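Local structure of apical membrane antigen 1-like protein, soluble form (Toxoplasma gondii, 3ZLE) at residues T251-C256 with S342-L347; A304-E309 with G313-A318. The protein may take part in host cell invasion, being a sporozoite paralogue of the AMA1 surface antigen, which binds RON2 at the moving junction. One frame throughout, in Å; residues are numbered along the deposited sequence.

Contact 1: residues T251-C256 with S342-L347; sequences TNKEEC and STEVNL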
loop_
_atom_site.group_PDB
_atom_site.type_symbol
_atom_site.label_atom_id
_atom_site.label_comp_id
_atom_site.label_asym_id
_atom_site.label_seq_id
_atom_site.Cartn_x
_atom_site.Cartn_y
_atom_site.Cartn_z
ATOM N N THR A 251 3.624 -14.435 14.905
ATOM C CA THR A 251 4.569 -14.387 16.016
ATOM C C THR A 251 4.565 -13.009 16.632
ATOM O O THR A 251 4.647 -12.864 17.852
ATOM C CB THR A 251 5.998 -14.691 15.555
ATOM O OG1 THR A 251 5.980 -15.752 14.593
ATOM C CG2 THR A 251 6.879 -15.080 16.758
ATOM N N ASN A 252 4.447 -11.990 15.781
ATOM C CA ASN A 252 4.370 -10.615 16.256
ATOM C C ASN A 252 3.713 -9.701 15.227
ATOM O O ASN A 252 3.504 -10.081 14.091
ATOM C CB ASN A 252 5.755 -10.084 16.631
ATOM C CG ASN A 252 6.741 -10.193 15.491
ATOM O OD1 ASN A 252 6.445 -9.815 14.367
ATOM N ND2 ASN A 252 7.877 -10.819 15.755
ATOM N N LYS A 253 3.317 -8.526 15.679
ATOM C CA LYS A 253 2.390 -7.699 14.949
ATOM C C LYS A 253 2.954 -7.233 13.592
ATOM O O LYS A 253 2.271 -7.290 12.581
ATOM C CB LYS A 253 1.953 -6.525 15.830
ATOM C CG LYS A 253 3.039 -5.509 16.151
ATOM C CD LYS A 253 2.567 -4.647 17.324
ATOM C CE LYS A 253 3.584 -3.630 17.807
ATOM N NZ LYS A 253 2.872 -2.752 18.815
ATOM N N GLU A 254 4.262 -7.098 13.532
ATOM C CA GLU A 254 4.907 -6.699 12.293
ATOM C C GLU A 254 4.784 -7.788 11.212
ATOM O O GLU A 254 4.725 -7.496 9.989
ATOM C CB GLU A 254 6.387 -6.391 12.557
ATOM C CG GLU A 254 7.256 -6.511 11.303
ATOM C CD GLU A 254 8.716 -6.100 11.535
ATOM O OE1 GLU A 254 9.011 -5.324 12.501
ATOM O OE2 GLU A 254 9.574 -6.558 10.734
ATOM N N GLU A 255 4.792 -9.042 11.657
ATOM C CA GLU A 255 4.604 -10.156 10.765
ATOM C C GLU A 255 3.185 -10.063 10.198
ATOM O O GLU A 255 2.991 -10.221 9.010
ATOM C CB GLU A 255 4.842 -11.496 11.511
ATOM C CG GLU A 255 4.376 -12.765 10.783
ATOM C CD GLU A 255 4.883 -14.062 11.451
ATOM O OE1 GLU A 255 5.984 -14.057 12.035
ATOM O OE2 GLU A 255 4.185 -15.090 11.390
ATOM N N CYS A 256 2.222 -9.711 11.036
ATOM C CA CYS A 256 0.855 -9.494 10.567
ATOM C C CYS A 256 0.794 -8.360 9.535
ATOM O O CYS A 256 0.104 -8.462 8.537
ATOM C CB CYS A 256 -0.095 -9.207 11.734
ATOM S SG CYS A 256 -1.847 -9.051 11.282
ATOM N N SER A 342 3.639 0.387 9.473
ATOM C CA SER A 342 3.436 -0.259 10.752
ATOM C C SER A 342 3.534 0.770 11.872
ATOM O O SER A 342 3.259 0.440 13.006
ATOM C CB SER A 342 4.473 -1.381 10.990
ATOM O OG SER A 342 5.786 -0.840 10.961
ATOM N N THR A 343 3.904 2.017 11.550
ATOM C CA THR A 343 3.913 3.052 12.571
ATOM C C THR A 343 2.480 3.192 13.057
ATOM O O THR A 343 1.563 2.992 12.282
ATOM C CB THR A 343 4.435 4.395 12.044
ATOM O OG1 THR A 343 3.714 4.777 10.857
ATOM C CG2 THR A 343 5.912 4.300 11.749
ATOM N N GLU A 344 2.280 3.430 14.353
ATOM C CA GLU A 344 0.934 3.380 14.956
ATOM C C GLU A 344 0.372 4.731 15.432
ATOM O O GLU A 344 1.113 5.530 16.027
ATOM C CB GLU A 344 0.935 2.394 16.134
ATOM C CG GLU A 344 1.355 0.962 15.750
ATOM C CD GLU A 344 1.514 0.067 16.965
ATOM O OE1 GLU A 344 1.309 0.552 18.106
ATOM O OE2 GLU A 344 1.932 -1.068 16.788
ATOM N N VAL A 345 -0.912 5.015 15.132
ATOM C CA VAL A 345 -1.522 6.221 15.605
ATOM C C VAL A 345 -2.673 5.838 16.534
ATOM O O VAL A 345 -3.228 4.743 16.438
ATOM C CB VAL A 345 -2.098 7.076 14.452
ATOM C CG1 VAL A 345 -1.049 7.652 13.553
ATOM C CG2 VAL A 345 -3.261 6.403 13.768
ATOM N N ASN A 346 -3.086 6.775 17.355
ATOM C CA ASN A 346 -4.285 6.573 18.127
ATOM C C ASN A 346 -5.585 6.811 17.377
ATOM O O ASN A 346 -5.631 7.554 16.380
ATOM C CB ASN A 346 -4.230 7.415 19.379
ATOM C CG ASN A 346 -3.350 6.785 20.442
ATOM O OD1 ASN A 346 -3.403 5.569 20.660
ATOM N ND2 ASN A 346 -2.443 7.568 20.992
ATOM N N LEU A 347 -6.651 6.251 17.933
ATOM C CA LEU A 347 -7.997 6.616 17.573
ATOM C C LEU A 347 -8.135 8.074 17.897
ATOM O O LEU A 347 -7.471 8.567 18.805
ATOM C CB LEU A 347 -9.008 5.814 18.408
ATOM C CG LEU A 347 -9.105 4.311 18.121
ATOM C CD1 LEU A 347 -10.131 3.639 19.036
ATOM C CD2 LEU A 347 -9.461 4.085 16.636
#
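The carboxylate of Glu344 is the flat group here, and Lys253 meets it at an edge rather than over a face. The ammonium takes the syn lone pair of OE2, on the side of the other oxygen, with Lys253 NZ 2.8 Å from Glu344 OE2. Glu344 OE1 lies 3.7 Å from Lys253 NZ, so the salt bridge is single-pronged, not shared between the two oxygens. The last methylene also comes close, Lys253 CE standing 3.2 Å from Glu344 OE2. The two side chains arrive from opposite directions. Lys253 leaves the helix with CG between the backbone N and the carbonyl carbon (chi1 68°), and its extended chain then spends its full length crossing to the acid. On the way both side chains touch Val334 and Tyr336 of strand 333-337, and Lys253 also touches Phe306.

Lys253 is the first residue of helix 253-262, whose start is capped by Asn252. Asn252 OD1 accepts from Glu255 N at 3.3 Å, with 147° at the hydrogen. A second tie comes from Thr251 OG1, which donates to Glu255 OE1 at 3.1 Å on the syn side, though 35° out of the carboxylate plane. Glu255 OE2 has its own salt bridge to Arg259.

Only Lys253 and Glu344 come within 4.5 Å of one another across the segments, which bury just 96 Å² in all. The direct touch between the helix start and strand 344-345, itself paired in parallel with 222-223, is thus one ion pair, while strand 333-337 supports both side chains. A crystal neighbour also touches Glu344, so its orientation may partly reflect lattice packing. Between an exposed lysine and a partly exposed glutamate that also touches Lys224, this single-pronged bond is probably screened by solvent and a modest tie.

Contact 2: residues A304-E309 with G313-A318; sequences ANFYLE and GETICA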
loop_
_atom_site.group_PDB
_atom_site.type_symbol
_atom_site.label_atom_id
_atom_site.label_comp_id
_atom_site.label_asym_id
_atom_site.label_seq_id
_atom_site.Cartn_x
_atom_site.Cartn_y
_atom_site.Cartn_z
ATOM N N ALA A 304 -6.271 -6.107 8.138
ATOM C CA ALA A 304 -5.917 -7.143 9.077
ATOM C C ALA A 304 -6.120 -6.677 10.510
ATOM O O ALA A 304 -5.724 -5.578 10.873
ATOM C CB ALA A 304 -4.464 -7.600 8.876
ATOM N N ASN A 305 -6.776 -7.512 11.322
ATOM C CA ASN A 305 -6.839 -7.288 12.750
ATOM C C ASN A 305 -5.814 -8.137 13.465
ATOM O O ASN A 305 -5.788 -9.375 13.298
ATOM C CB ASN A 305 -8.233 -7.608 13.260
ATOM C CG ASN A 305 -9.177 -6.458 13.078
ATOM O OD1 ASN A 305 -8.742 -5.300 12.921
ATOM N ND2 ASN A 305 -10.461 -6.740 13.117
ATOM N N PHE A 306 -4.959 -7.495 14.255
ATOM C CA PHE A 306 -3.988 -8.223 15.075
ATOM C C PHE A 306 -4.396 -8.235 16.558
ATOM O O PHE A 306 -4.452 -7.186 17.209
ATOM C CB PHE A 306 -2.609 -7.618 14.942
ATOM C CG PHE A 306 -1.601 -8.228 15.875
ATOM C CD1 PHE A 306 -0.929 -9.396 15.532
ATOM C CD2 PHE A 306 -1.418 -7.711 17.143
ATOM C CE1 PHE A 306 0.030 -9.920 16.366
ATOM C CE2 PHE A 306 -0.481 -8.260 18.009
ATOM C CZ PHE A 306 0.265 -9.343 17.611
ATOM N N TYR A 307 -4.725 -9.414 17.093
ATOM C CA TYR A 307 -5.153 -9.462 18.497
ATOM C C TYR A 307 -4.789 -10.734 19.218
ATOM O O TYR A 307 -4.347 -11.711 18.615
ATOM C CB TYR A 307 -6.654 -9.190 18.613
ATOM C CG TYR A 307 -7.499 -10.225 17.916
ATOM C CD1 TYR A 307 -7.627 -10.225 16.542
ATOM C CD2 TYR A 307 -8.075 -11.273 18.631
ATOM C CE1 TYR A 307 -8.392 -11.185 15.901
ATOM C CE2 TYR A 307 -8.847 -12.222 18.011
ATOM C CZ TYR A 307 -9.005 -12.174 16.645
ATOM O OH TYR A 307 -9.764 -13.138 16.033
ATOM N N LEU A 308 -4.861 -10.666 20.534
ATOM C CA LEU A 308 -4.632 -11.792 21.395
ATOM C C LEU A 308 -5.978 -12.465 21.605
ATOM O O LEU A 308 -6.892 -11.843 22.122
ATOM C CB LEU A 308 -4.079 -11.286 22.733
ATOM C CG LEU A 308 -3.961 -12.262 23.917
ATOM C CD1 LEU A 308 -3.173 -13.497 23.524
ATOM C CD2 LEU A 308 -3.296 -11.567 25.093
ATOM N N GLU A 309 -6.142 -13.670 21.050
ATOM C CA GLU A 309 -7.350 -14.469 21.288
ATOM C C GLU A 309 -7.471 -14.859 22.755
ATOM O O GLU A 309 -6.633 -15.601 23.278
ATOM C CB GLU A 309 -7.346 -15.714 20.422
ATOM C CG GLU A 309 -8.721 -16.308 20.214
ATOM C CD GLU A 309 -8.929 -16.794 18.795
ATOM O OE1 GLU A 309 -8.263 -17.776 18.404
ATOM O OE2 GLU A 309 -9.742 -16.174 18.065
ATOM N N GLY A 313 -4.749 -18.049 24.176
ATOM C CA GLY A 313 -3.418 -17.475 24.396
ATOM C C GLY A 313 -2.564 -17.155 23.163
ATOM O O GLY A 313 -1.381 -16.835 23.295
ATOM N N GLU A 314 -3.149 -17.213 21.974
ATOM C CA GLU A 314 -2.382 -16.956 20.748
ATOM C C GLU A 314 -2.676 -15.577 20.094
ATOM O O GLU A 314 -3.823 -15.092 20.105
ATOM C CB GLU A 314 -2.594 -18.089 19.747
ATOM C CG GLU A 314 -1.505 -19.157 19.769
ATOM C CD GLU A 314 -1.608 -20.109 18.587
ATOM O OE1 GLU A 314 -2.719 -20.622 18.332
ATOM O OE2 GLU A 314 -0.587 -20.331 17.900
ATOM N N THR A 315 -1.623 -14.919 19.600
ATOM C CA THR A 315 -1.810 -13.787 18.706
ATOM C C THR A 315 -2.228 -14.188 17.295
ATOM O O THR A 315 -1.556 -14.963 16.604
ATOM C CB THR A 315 -0.609 -12.813 18.668
ATOM O OG1 THR A 315 0.538 -13.485 18.200
ATOM C CG2 THR A 315 -0.329 -12.209 20.055
ATOM N N ILE A 316 -3.324 -13.591 16.858
ATOM C CA ILE A 316 -3.955 -13.926 15.583
ATOM C C ILE A 316 -3.799 -12.730 14.613
ATOM O O ILE A 316 -4.028 -11.602 15.002
ATOM C CB ILE A 316 -5.462 -14.182 15.846
ATOM C CG1 ILE A 316 -5.639 -15.303 16.877
ATOM C CG2 ILE A 316 -6.217 -14.522 14.573
ATOM C CD1 ILE A 316 -4.817 -16.556 16.585
ATOM N N CYS A 317 -3.430 -13.000 13.361
ATOM C CA CYS A 317 -3.599 -12.047 12.255
ATOM C C CYS A 317 -4.838 -12.411 11.440
ATOM O O CYS A 317 -4.810 -13.362 10.639
ATOM C CB CYS A 317 -2.412 -12.130 11.342
ATOM S SG CYS A 317 -2.320 -10.810 10.131
ATOM N N ALA A 318 -5.939 -11.720 11.688
ATOM C CA ALA A 318 -7.223 -12.020 11.013
ATOM C C ALA A 318 -7.418 -11.075 9.849
ATOM O O ALA A 318 -7.789 -9.903 10.032
ATOM C CB ALA A 318 -8.393 -11.895 11.981
#
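Tyr307 O is gripped twice: Ile316 N donates to it at 2.8 Å with 172° at the hydrogen, and Thr315 CA adds a C-H...O contact at 3.3 Å. In return Tyr307 N donates to Ile316 O, making these residues an antiparallel hydrogen-bonded pair. Asn305 with Ala318 is another, while Phe306 with Cys317 and Leu308 with Thr315 are non-hydrogen-bonded pairs. The strand axes run at 161°, approaching to 4.6 Å, as expected for a beta hairpin. Near its turn Glu309 N still reaches Glu314 O at 2.9 Å, but Gly313 N to Glu309 O is weak.

With CG between its backbone N and carbonyl carbon (chi1 63°), Tyr307 swings its ring across to the partner strand. Ile316 CB lies over one ring face, offset toward the rim, and Ala318 CB sits at the edge, 4.0 Å from Tyr307 CE1. On the opposite side of the sheet Phe306 CZ meets Thr315 CB obliquely at 3.7 Å, while Thr315 OG1 bonds to Ala250 O.

The hairpin forms the middle of a four-stranded antiparallel sheet, flanked by 246-249 beside 315-320 and by 333-337 beside 303-308. Helix 253-262 packs on the face of Ala304, Phe306 and Cys317; strand 226-232 meets Asn305 and Tyr307 on the other.

In the fold
Helix 253-262, which begins in contact 1, packs on the hairpin of contact 2; the centres of contact 1 and contact 2 lie about 11 Å apart. The covalent join is the disulfide between Cys256 SG of contact 1 and Cys317 SG of contact 2, modelled at 2.2 Å. Around it, Cys256 SG packs 3.8 Å from Ala304 CB, and Lys253 CA comes within 3.5 Å of Phe306 CE1. In sequence the hairpin falls between 251-256 and 342-347, so the salt bridge brings together chain on either side of it. A helix disulfide-linked to an antiparallel sheet is consistent with the PAN-like fold of the AMA1 ectodomain, here probably its second domain.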